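Side-chain contacts in thermoresistant glucokinase (Janibacter sp. HTCC2649, PDB 4EUN), which probably catalyses the ATP-dependent phosphorylation of gluconate to 6-phosphogluconate: residues Asp95-Asp99 with Ala100-Thr104; Glu67-Ala70 with Thr71-Arg74; Leu176-Pro180 with Glu181-Glu185. All coordinates share one frame; numbering follows the deposited sequence.

Contact 1 of 3, residues Asp95-Asp99 with Ala100-Thr104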
ATOM      1  N   ASP A  95     -15.094  -4.196  -6.664  1.00 23.54           N
ATOM      2  CA  ASP A  95     -16.048  -4.876  -7.535  1.00 22.48           C
ATOM      3  C   ASP A  95     -15.401  -5.231  -8.865  1.00 25.34           C
ATOM      4  O   ASP A  95     -15.596  -6.332  -9.385  1.00 26.78           O
ATOM      5  CB  ASP A  95     -17.270  -3.978  -7.762  1.00 25.69           C
ATOM      6  CG  ASP A  95     -18.436  -4.704  -8.400  1.00 41.13           C
ATOM      7  OD1 ASP A  95     -18.508  -5.952  -8.330  1.00 39.36           O
ATOM      8  OD2 ASP A  95     -19.309  -4.008  -8.957  1.00 43.81           O
ATOM      9  N   ALA A  96     -14.602  -4.314  -9.400  1.00 22.66           N
ATOM     10  CA  ALA A  96     -13.976  -4.557 -10.703  1.00 23.31           C
ATOM     11  C   ALA A  96     -12.874  -5.610 -10.588  1.00 25.07           C
ATOM     12  O   ALA A  96     -12.677  -6.406 -11.516  1.00 25.88           O
ATOM     13  CB  ALA A  96     -13.428  -3.271 -11.274  1.00 24.49           C
ATOM     14  N   ARG A  97     -12.150  -5.601  -9.467  1.00 23.40           N
ATOM     15  CA  ARG A  97     -11.160  -6.647  -9.197  1.00 24.01           C
ATOM     16  C   ARG A  97     -11.863  -8.004  -9.113  1.00 24.85           C
ATOM     17  O   ARG A  97     -11.448  -8.969  -9.760  1.00 24.14           O
ATOM     18  CB  ARG A  97     -10.380  -6.363  -7.904  1.00 21.34           C
ATOM     19  CG  ARG A  97      -9.412  -5.161  -7.958  1.00 27.50           C
ATOM     20  CD  ARG A  97      -8.430  -5.351  -9.062  1.00 32.69           C
ATOM     21  NE  ARG A  97      -7.119  -4.707  -8.918  1.00 24.18           N
ATOM     22  CZ  ARG A  97      -6.736  -3.642  -9.612  1.00 19.11           C
ATOM     23  NH1 ARG A  97      -7.580  -3.045 -10.442  1.00 21.90           N
ATOM     24  NH2 ARG A  97      -5.509  -3.172  -9.489  1.00 18.93           N
ATOM     25  N   ALA A  98     -12.933  -8.070  -8.319  1.00 22.57           N
ATOM     26  CA  ALA A  98     -13.753  -9.277  -8.192  1.00 23.36           C
ATOM     27  C   ALA A  98     -14.188  -9.837  -9.539  1.00 29.50           C
ATOM     28  O   ALA A  98     -14.126 -11.053  -9.781  1.00 30.87           O
ATOM     29  CB  ALA A  98     -14.991  -8.980  -7.324  1.00 24.33           C
ATOM     30  N   ASP A  99     -14.643  -8.951 -10.420  1.00 26.48           N
ATOM     31  CA  ASP A  99     -15.154  -9.382 -11.717  1.00 25.49           C
ATOM     32  C   ASP A  99     -14.067 -10.052 -12.540  1.00 28.85           C
ATOM     33  O   ASP A  99     -14.356 -10.906 -13.380  1.00 30.01           O
ATOM     34  CB  ASP A  99     -15.735  -8.195 -12.487  1.00 33.61           C
ATOM     35  CG  ASP A  99     -17.159  -7.879 -12.078  1.00 45.91           C
ATOM     36  OD1 ASP A  99     -17.839  -8.782 -11.540  1.00 56.91           O
ATOM     37  OD2 ASP A  99     -17.602  -6.733 -12.304  1.00 53.58           O
ATOM     38  N   ALA A 100     -12.816  -9.670 -12.295  1.00 26.51           N
ATOM     39  CA  ALA A 100     -11.698 -10.237 -13.050  1.00 27.50           C
ATOM     40  C   ALA A 100     -11.037 -11.375 -12.279  1.00 27.57           C
ATOM     41  O   ALA A 100      -9.982 -11.868 -12.681  1.00 30.96           O
ATOM     42  CB  ALA A 100     -10.675  -9.153 -13.375  1.00 26.13           C
ATOM     43  N   GLY A 101     -11.639 -11.768 -11.157  1.00 26.09           N
ATOM     44  CA  GLY A 101     -11.163 -12.912 -10.403  1.00 28.01           C
ATOM     45  C   GLY A 101     -10.074 -12.597  -9.397  1.00 26.75           C
ATOM     46  O   GLY A 101      -9.457 -13.514  -8.840  1.00 26.55           O
ATOM     47  N   VAL A 102      -9.870 -11.307  -9.128  1.00 24.22           N
ATOM     48  CA  VAL A 102      -8.793 -10.859  -8.248  1.00 24.56           C
ATOM     49  C   VAL A 102      -9.311 -10.583  -6.827  1.00 29.15           C
ATOM     50  O   VAL A 102     -10.252  -9.812  -6.641  1.00 24.65           O
ATOM     51  CB  VAL A 102      -8.119  -9.575  -8.790  1.00 21.62           C
ATOM     52  CG1 VAL A 102      -6.968  -9.152  -7.896  1.00 21.62           C
ATOM     53  CG2 VAL A 102      -7.622  -9.769 -10.213  1.00 22.68           C
ATOM     54  N   SER A 103      -8.693 -11.220  -5.836  1.00 22.26           N
ATOM     55  CA  SER A 103      -9.033 -11.009  -4.432  1.00 24.99           C
ATOM     56  C   SER A 103      -8.160  -9.893  -3.866  1.00 22.16           C
ATOM     57  O   SER A 103      -7.019  -9.707  -4.306  1.00 22.58           O
ATOM     58  CB  SER A 103      -8.812 -12.283  -3.633  1.00 24.88           C
ATOM     59  OG  SER A 103      -9.739 -13.287  -4.017  1.00 26.54           O
ATOM     60  N   THR A 104      -8.691  -9.157  -2.888  1.00 20.84           N
ATOM     61  CA  THR A 104      -8.051  -7.921  -2.437  1.00 20.84           C
ATOM     62  C   THR A 104      -8.025  -7.771  -0.913  1.00 20.51           C
ATOM     63  O   THR A 104      -8.864  -8.337  -0.212  1.00 20.28           O
ATOM     64  CB  THR A 104      -8.775  -6.675  -3.006  1.00 18.29           C
ATOM     65  OG1 THR A 104     -10.110  -6.615  -2.478  1.00 20.55           O
ATOM     66  CG2 THR A 104      -8.837  -6.730  -4.542  1.00 19.93           C
TER
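A Schellman motif ends helix 80-99 here, turning the chain from the last helical turn into the short connection that leads to strand 104-108. Its outer bond runs from V102 N back to R97 O at 2.9 Å, and the inner one from G101 N to A98 O, also 2.9 Å. A100 N adds a second bond to R97 O at 3.0 Å, reaching that oxygen from the face of the carbonyl plane opposite to V102 N, so two amides hold it, both well out of the plane. G101 is the C-prime residue: its positive phi of 87° would press a beta carbon against the preceding carbonyl oxygen, a penalty that glycine does not pay. Since this motif reverses the chain over the helix end, V102 and T104 come back within reach of the R97 side chain. The beta carbons of R97 and V102 lie 4.0 Å apart, and V102, a compact branched residue, packs its CB against R97 O. Further along, CG2 of T104 meets R97 CB at 3.7 Å, the two side chains crossing at about a right angle. With T104 chi1 at 65°, the methyl is anti to the carbonyl carbon and faces the arginine's aliphatic root, while OG1 bonds to H31. A threonine can serve both surroundings, apolar through CG2 and polar through OG1. R97 likewise uses CB and CG for packing and sends its guanidinium away, NE to a salt bridge with E56 and NH1 to the backbone oxygen of H64 of the second subunit. A100, whose small methyl leaves room for close approach, packs on P66 of that same subunit.

Contact 2 of 3, residues Glu67-Ala70 with Thr71-Arg74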
ATOM      1  N   GLU A  67      -6.838  17.048  -2.357  1.00 23.34           N
ATOM      2  CA  GLU A  67      -7.353  18.076  -1.466  1.00 25.98           C
ATOM      3  C   GLU A  67      -7.836  17.487  -0.147  1.00 22.70           C
ATOM      4  O   GLU A  67      -7.614  18.070   0.913  1.00 26.06           O
ATOM      5  CB  GLU A  67      -8.472  18.859  -2.144  1.00 25.89           C
ATOM      6  CG  GLU A  67      -9.198  19.773  -1.176  1.00 31.85           C
ATOM      7  CD  GLU A  67     -10.067  20.800  -1.860  1.00 42.20           C
ATOM      8  OE1 GLU A  67     -11.189  21.022  -1.372  1.00 35.58           O
ATOM      9  OE2 GLU A  67      -9.627  21.390  -2.871  1.00 52.01           O
ATOM     10  N   ASN A  68      -8.491  16.333  -0.197  1.00 22.55           N
ATOM     11  CA  ASN A  68      -8.933  15.697   1.044  1.00 22.40           C
ATOM     12  C   ASN A  68      -7.755  15.252   1.912  1.00 23.22           C
ATOM     13  O   ASN A  68      -7.799  15.382   3.136  1.00 20.68           O
ATOM     14  CB  ASN A  68      -9.905  14.542   0.779  1.00 24.34           C
ATOM     15  CG  ASN A  68     -11.327  15.033   0.501  1.00 29.28           C
ATOM     16  OD1 ASN A  68     -11.647  16.196   0.733  1.00 38.13           O
ATOM     17  ND2 ASN A  68     -12.178  14.140   0.013  1.00 39.89           N
ATOM     18  N   ILE A  69      -6.700  14.738   1.286  1.00 19.53           N
ATOM     19  CA  ILE A  69      -5.484  14.416   2.029  1.00 19.35           C
ATOM     20  C   ILE A  69      -4.912  15.673   2.682  1.00 23.78           C
ATOM     21  O   ILE A  69      -4.587  15.673   3.870  1.00 21.17           O
ATOM     22  CB  ILE A  69      -4.389  13.783   1.133  1.00 18.91           C
ATOM     23  CG1 ILE A  69      -4.851  12.431   0.580  1.00 22.00           C
ATOM     24  CG2 ILE A  69      -3.094  13.624   1.923  1.00 20.21           C
ATOM     25  CD1 ILE A  69      -5.274  11.419   1.656  1.00 22.37           C
ATOM     26  N   ALA A  70      -4.784  16.746   1.906  1.00 21.13           N
ATOM     27  CA  ALA A  70      -4.246  18.005   2.443  1.00 20.62           C
ATOM     28  C   ALA A  70      -5.081  18.570   3.593  1.00 21.75           C
ATOM     29  O   ALA A  70      -4.522  19.090   4.561  1.00 23.63           O
ATOM     30  CB  ALA A  70      -4.097  19.026   1.335  1.00 24.51           C
ATOM     31  N   THR A  71      -6.404  18.473   3.472  1.00 20.23           N
ATOM     32  CA  THR A  71      -7.327  18.977   4.497  1.00 20.34           C
ATOM     33  C   THR A  71      -7.091  18.242   5.808  1.00 22.06           C
ATOM     34  O   THR A  71      -6.979  18.864   6.867  1.00 21.15           O
ATOM     35  CB  THR A  71      -8.787  18.812   4.039  1.00 23.73           C
ATOM     36  OG1 THR A  71      -9.005  19.629   2.881  1.00 26.45           O
ATOM     37  CG2 THR A  71      -9.751  19.245   5.133  1.00 25.06           C
ATOM     38  N   MET A  72      -6.995  16.918   5.742  1.00 20.32           N
ATOM     39  CA  MET A  72      -6.726  16.126   6.932  1.00 19.11           C
ATOM     40  C   MET A  72      -5.346  16.411   7.491  1.00 23.21           C
ATOM     41  O   MET A  72      -5.162  16.431   8.705  1.00 22.63           O
ATOM     42  CB  MET A  72      -6.886  14.631   6.650  1.00 18.59           C
ATOM     43  CG  MET A  72      -8.295  14.237   6.363  1.00 20.39           C
ATOM     44  SD  MET A  72      -8.456  12.448   6.239  1.00 24.23           S
ATOM     45  CE  MET A  72      -7.768  12.161   4.608  1.00 21.17           C
ATOM     46  N   GLN A  73      -4.368  16.644   6.619  1.00 20.00           N
ATOM     47  CA  GLN A  73      -3.020  16.918   7.110  1.00 20.89           C
ATOM     48  C   GLN A  73      -2.923  18.221   7.906  1.00 21.71           C
ATOM     49  O   GLN A  73      -2.000  18.395   8.707  1.00 23.69           O
ATOM     50  CB  GLN A  73      -1.997  16.903   5.977  1.00 21.97           C
ATOM     51  CG  GLN A  73      -1.700  15.492   5.492  1.00 20.86           C
ATOM     52  CD  GLN A  73      -0.645  15.479   4.416  1.00 25.74           C
ATOM     53  OE1 GLN A  73      -0.629  16.348   3.544  1.00 26.93           O
ATOM     54  NE2 GLN A  73       0.260  14.507   4.483  1.00 29.91           N
ATOM     55  N   ARG A  74      -3.851  19.142   7.665  1.00 21.76           N
ATOM     56  CA  ARG A  74      -3.895  20.378   8.451  1.00 22.83           C
ATOM     57  C   ARG A  74      -4.658  20.189   9.754  1.00 23.04           C
ATOM     58  O   ARG A  74      -4.731  21.108  10.572  1.00 23.06           O
ATOM     59  CB  ARG A  74      -4.483  21.546   7.643  1.00 24.53           C
ATOM     60  CG  ARG A  74      -3.618  21.935   6.453  1.00 24.89           C
ATOM     61  CD  ARG A  74      -3.980  23.280   5.847  1.00 27.01           C
ATOM     62  NE  ARG A  74      -5.405  23.377   5.540  1.00 27.53           N
ATOM     63  CZ  ARG A  74      -5.977  22.882   4.448  1.00 28.34           C
ATOM     64  NH1 ARG A  74      -5.249  22.245   3.542  1.00 26.44           N
ATOM     65  NH2 ARG A  74      -7.280  23.033   4.261  1.00 38.13           N
TER
HETATM   66  O   HOH W   1     -11.170  18.528   1.339  1.00 43.02           O
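The hydroxyl of T71 and its backbone amide both bond to E67 O, each at 2.9 Å, from opposite faces of the carbonyl plane. T71 OG1 gets there by standing beside its own backbone N (chi1 -64°), which aims it back down the helix; a threonine can in this way return its hydroxyl to the preceding turn. A water donates to T71 OG1 and to N68 OD1, tying the hydroxyl to the side-chain carbonyl of N68 on this partly exposed flank. Backbone bonds of the i to i+4 kind continue the helix, among them M72 N to N68 O at 3.1 Å, and R74 N to A70 O at 3.2 Å closes the series.

Apolar contact joins the buried I69 and M72. M72, bent at its thioether (chi3 -77°), brings CE to 3.9 Å from CD1 of I69, where a flexible methionine can follow the shape of a branched neighbour. On the partly exposed Q73, CD meets CG2 of I69 at 4.0 Å, while NE2 bonds to the backbone oxygen of F149.

Helix 66-73 follows strand 56-59 and precedes helix 80-99; I69 packs on R97 and Q73 on V102 of the second subunit, and M72 on L78 and M150 of its own chain.

Contact 3 of 3, residues Leu176-Pro180 with Glu181-Glu185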
ATOM      1  N   LEU A 176      -4.248  -4.309  19.086  1.00 25.22           N
ATOM      2  CA  LEU A 176      -2.933  -3.886  18.595  1.00 23.77           C
ATOM      3  C   LEU A 176      -1.840  -3.945  19.659  1.00 29.43           C
ATOM      4  O   LEU A 176      -0.665  -3.700  19.366  1.00 33.80           O
ATOM      5  CB  LEU A 176      -2.998  -2.489  17.968  1.00 26.23           C
ATOM      6  CG  LEU A 176      -3.563  -1.318  18.782  1.00 28.30           C
ATOM      7  CD1 LEU A 176      -2.562  -0.774  19.795  1.00 30.53           C
ATOM      8  CD2 LEU A 176      -3.999  -0.214  17.835  1.00 27.20           C
ATOM      9  N   ARG A 177      -2.221  -4.256  20.890  1.00 28.40           N
ATOM     10  CA  ARG A 177      -1.237  -4.475  21.941  1.00 27.11           C
ATOM     11  C   ARG A 177      -0.523  -5.810  21.746  1.00 32.33           C
ATOM     12  O   ARG A 177       0.537  -6.040  22.327  1.00 36.10           O
ATOM     13  CB  ARG A 177      -1.899  -4.417  23.316  1.00 32.75           C
ATOM     14  CG  ARG A 177      -2.310  -3.015  23.703  1.00 33.22           C
ATOM     15  CD  ARG A 177      -3.140  -3.000  24.968  1.00 32.81           C
ATOM     16  NE  ARG A 177      -4.471  -3.558  24.746  1.00 32.07           N
ATOM     17  CZ  ARG A 177      -5.452  -3.532  25.644  1.00 28.86           C
ATOM     18  NH1 ARG A 177      -5.251  -2.978  26.824  1.00 34.94           N
ATOM     19  NH2 ARG A 177      -6.629  -4.062  25.355  1.00 32.51           N
ATOM     20  N   GLN A 178      -1.110  -6.687  20.931  1.00 27.58           N
ATOM     21  CA  GLN A 178      -0.518  -8.002  20.686  1.00 30.69           C
ATOM     22  C   GLN A 178       0.512  -7.910  19.577  1.00 27.22           C
ATOM     23  O   GLN A 178       0.445  -7.014  18.733  1.00 30.54           O
ATOM     24  CB  GLN A 178      -1.595  -9.048  20.357  1.00 30.30           C
ATOM     25  CG  GLN A 178      -2.509  -9.352  21.547  1.00 35.17           C
ATOM     26  CD  GLN A 178      -3.699 -10.229  21.190  1.00 49.64           C
ATOM     27  OE1 GLN A 178      -3.763 -10.801  20.101  1.00 51.34           O
ATOM     28  NE2 GLN A 178      -4.652 -10.336  22.110  1.00 55.38           N
ATOM     29  N   PRO A 179       1.494  -8.824  19.587  1.00 31.98           N
ATOM     30  CA  PRO A 179       2.477  -8.747  18.502  1.00 32.15           C
ATOM     31  C   PRO A 179       1.843  -9.043  17.143  1.00 28.13           C
ATOM     32  O   PRO A 179       0.983  -9.924  17.040  1.00 32.25           O
ATOM     33  CB  PRO A 179       3.522  -9.804  18.883  1.00 39.79           C
ATOM     34  CG  PRO A 179       2.851 -10.695  19.884  1.00 46.05           C
ATOM     35  CD  PRO A 179       1.817  -9.866  20.578  1.00 39.22           C
ATOM     36  N   PRO A 180       2.269  -8.302  16.109  1.00 36.70           N
ATOM     37  CA  PRO A 180       1.734  -8.381  14.747  1.00 37.30           C
ATOM     38  C   PRO A 180       1.732  -9.806  14.196  1.00 36.43           C
ATOM     39  O   PRO A 180       0.778 -10.181  13.514  1.00 37.04           O
ATOM     40  CB  PRO A 180       2.708  -7.517  13.943  1.00 42.88           C
ATOM     41  CG  PRO A 180       3.243  -6.542  14.932  1.00 44.34           C
ATOM     42  CD  PRO A 180       3.353  -7.308  16.217  1.00 39.69           C
ATOM     43  N   GLU A 181       2.775 -10.578  14.493  1.00 41.17           N
ATOM     44  CA  GLU A 181       2.851 -11.973  14.062  1.00 46.13           C
ATOM     45  C   GLU A 181       1.660 -12.775  14.577  1.00 41.91           C
ATOM     46  O   GLU A 181       1.100 -13.603  13.857  1.00 45.10           O
ATOM     47  CB  GLU A 181       4.149 -12.620  14.545  1.00 56.17           C
ATOM     48  CG  GLU A 181       4.305 -14.071  14.109  1.00 68.92           C
ATOM     49  CD  GLU A 181       5.465 -14.773  14.789  1.00 83.68           C
ATOM     50  OE1 GLU A 181       5.305 -15.191  15.955  1.00 91.26           O
ATOM     51  OE2 GLU A 181       6.536 -14.903  14.158  1.00 85.22           O
ATOM     52  N   GLN A 182       1.280 -12.526  15.828  1.00 41.03           N
ATOM     53  CA  GLN A 182       0.118 -13.172  16.428  1.00 40.72           C
ATOM     54  C   GLN A 182      -1.178 -12.706  15.773  1.00 32.50           C
ATOM     55  O   GLN A 182      -2.066 -13.513  15.493  1.00 38.85           O
ATOM     56  CB  GLN A 182       0.053 -12.877  17.929  1.00 46.18           C
ATOM     57  CG  GLN A 182       0.898 -13.796  18.791  1.00 66.30           C
ATOM     58  CD  GLN A 182       0.213 -14.131  20.103  1.00 69.40           C
ATOM     59  OE1 GLN A 182      -0.819 -13.545  20.444  1.00 60.54           O
ATOM     60  NE2 GLN A 182       0.773 -15.084  20.840  1.00 76.87           N
ATOM     61  N   LEU A 183      -1.287 -11.399  15.547  1.00 27.12           N
ATOM     62  CA  LEU A 183      -2.488 -10.833  14.949  1.00 28.73           C
ATOM     63  C   LEU A 183      -2.688 -11.340  13.515  1.00 27.66           C
ATOM     64  O   LEU A 183      -3.810 -11.654  13.112  1.00 32.35           O
ATOM     65  CB  LEU A 183      -2.432  -9.305  14.987  1.00 29.81           C
ATOM     66  CG  LEU A 183      -2.426  -8.682  16.388  1.00 25.37           C
ATOM     67  CD1 LEU A 183      -2.375  -7.157  16.302  1.00 27.63           C
ATOM     68  CD2 LEU A 183      -3.646  -9.127  17.177  1.00 30.35           C
ATOM     69  N   ILE A 184      -1.600 -11.428  12.761  1.00 30.77           N
ATOM     70  CA  ILE A 184      -1.655 -11.941  11.386  1.00 30.77           C
ATOM     71  C   ILE A 184      -2.111 -13.405  11.352  1.00 32.77           C
ATOM     72  O   ILE A 184      -2.951 -13.783  10.531  1.00 37.20           O
ATOM     73  CB  ILE A 184      -0.293 -11.785  10.684  1.00 30.83           C
ATOM     74  CG1 ILE A 184      -0.019 -10.306  10.397  1.00 32.86           C
ATOM     75  CG2 ILE A 184      -0.262 -12.581   9.386  1.00 31.20           C
ATOM     76  CD1 ILE A 184       1.442  -9.973  10.179  1.00 32.84           C
ATOM     77  N   GLU A 185      -1.567 -14.221  12.251  1.00 33.29           N
ATOM     78  CA  GLU A 185      -1.975 -15.615  12.369  1.00 39.66           C
ATOM     79  C   GLU A 185      -3.443 -15.710  12.754  1.00 36.28           C
ATOM     80  O   GLU A 185      -4.177 -16.542  12.224  1.00 39.46           O
ATOM     81  CB  GLU A 185      -1.114 -16.342  13.403  1.00 47.38           C
ATOM     82  CG  GLU A 185      -0.016 -17.201  12.805  1.00 66.64           C
ATOM     83  CD  GLU A 185      -0.533 -18.517  12.242  1.00 77.30           C
ATOM     84  OE1 GLU A 185      -0.590 -19.507  13.005  1.00 82.94           O
ATOM     85  OE2 GLU A 185      -0.878 -18.561  11.039  1.00 68.32           O
TER
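The carbonyl oxygen of P179 receives two backbone amides from the first turn of helix 180-191: L183 N at 3.1 Å, in the carbonyl plane with an N-H...O angle of 157°, and Q182 N at 2.9 Å in a weak, strongly bent bond. The next oxygen along, that of P180, takes I184 N at 2.8 Å, a straighter bond of 163°. Proline fits both positions, since the first turn of a helix needs no amide hydrogen from them, and the ring of P180 already holds phi at a helical value.

L183 is the side chain that folds back over the incoming loop. Its chi1 of -64°, with CG anti to the carbonyl carbon, turns the isobutyl end toward the loop, where CD2 meets the Q178 side chain, 3.4 Å from OE1 and 3.8 Å from CB, and CD1 lies near Q178 O and 4.0 Å from L176 CA. Glutamine suits this partly exposed place because it has methylenes as well as a polar end. The amide planes of Q178 and Q182 stand almost perpendicular. Q182 also runs alongside P179, CG to CG 3.8 Å, the ring giving its methylenes a rigid apolar wall. The branched I184 lays CG1 and CD1 against one side of P180 O.

On the inner side, L183 and I184 pack on I45 of helix 42-53, and L183 also on L131 of strand 127-132. L176 packs on S40, in the loop of the probable P-loop. Residue P179 is the N-cap, and the whole is the loop-to-helix junction after strand 171-175, an edge strand within this chain, in a parallel sheet of order 2-3-1-4-5 consistent with a P-loop kinase fold.

The three contacts are well separated along the chain and in space: centres of contacts 1 and 2 lie about 30 Å apart, those of 1 and 3 about 28 Å, and those of 2 and 3 about 30 Å, and within one chain no pair touches. Contacts 1 and 2 nevertheless meet across the dimer, where the C-terminal end of helix 80-99 in one subunit meets helix 66-73 of the other. Contact 3 has no partner in another chain; it borders helix 42-53, whose start belongs to the probable phosphate-binding P-loop. Contact 1 is a helix C-terminus, contact 3 a helix N-terminus, and contact 2 the final turns of a short helix.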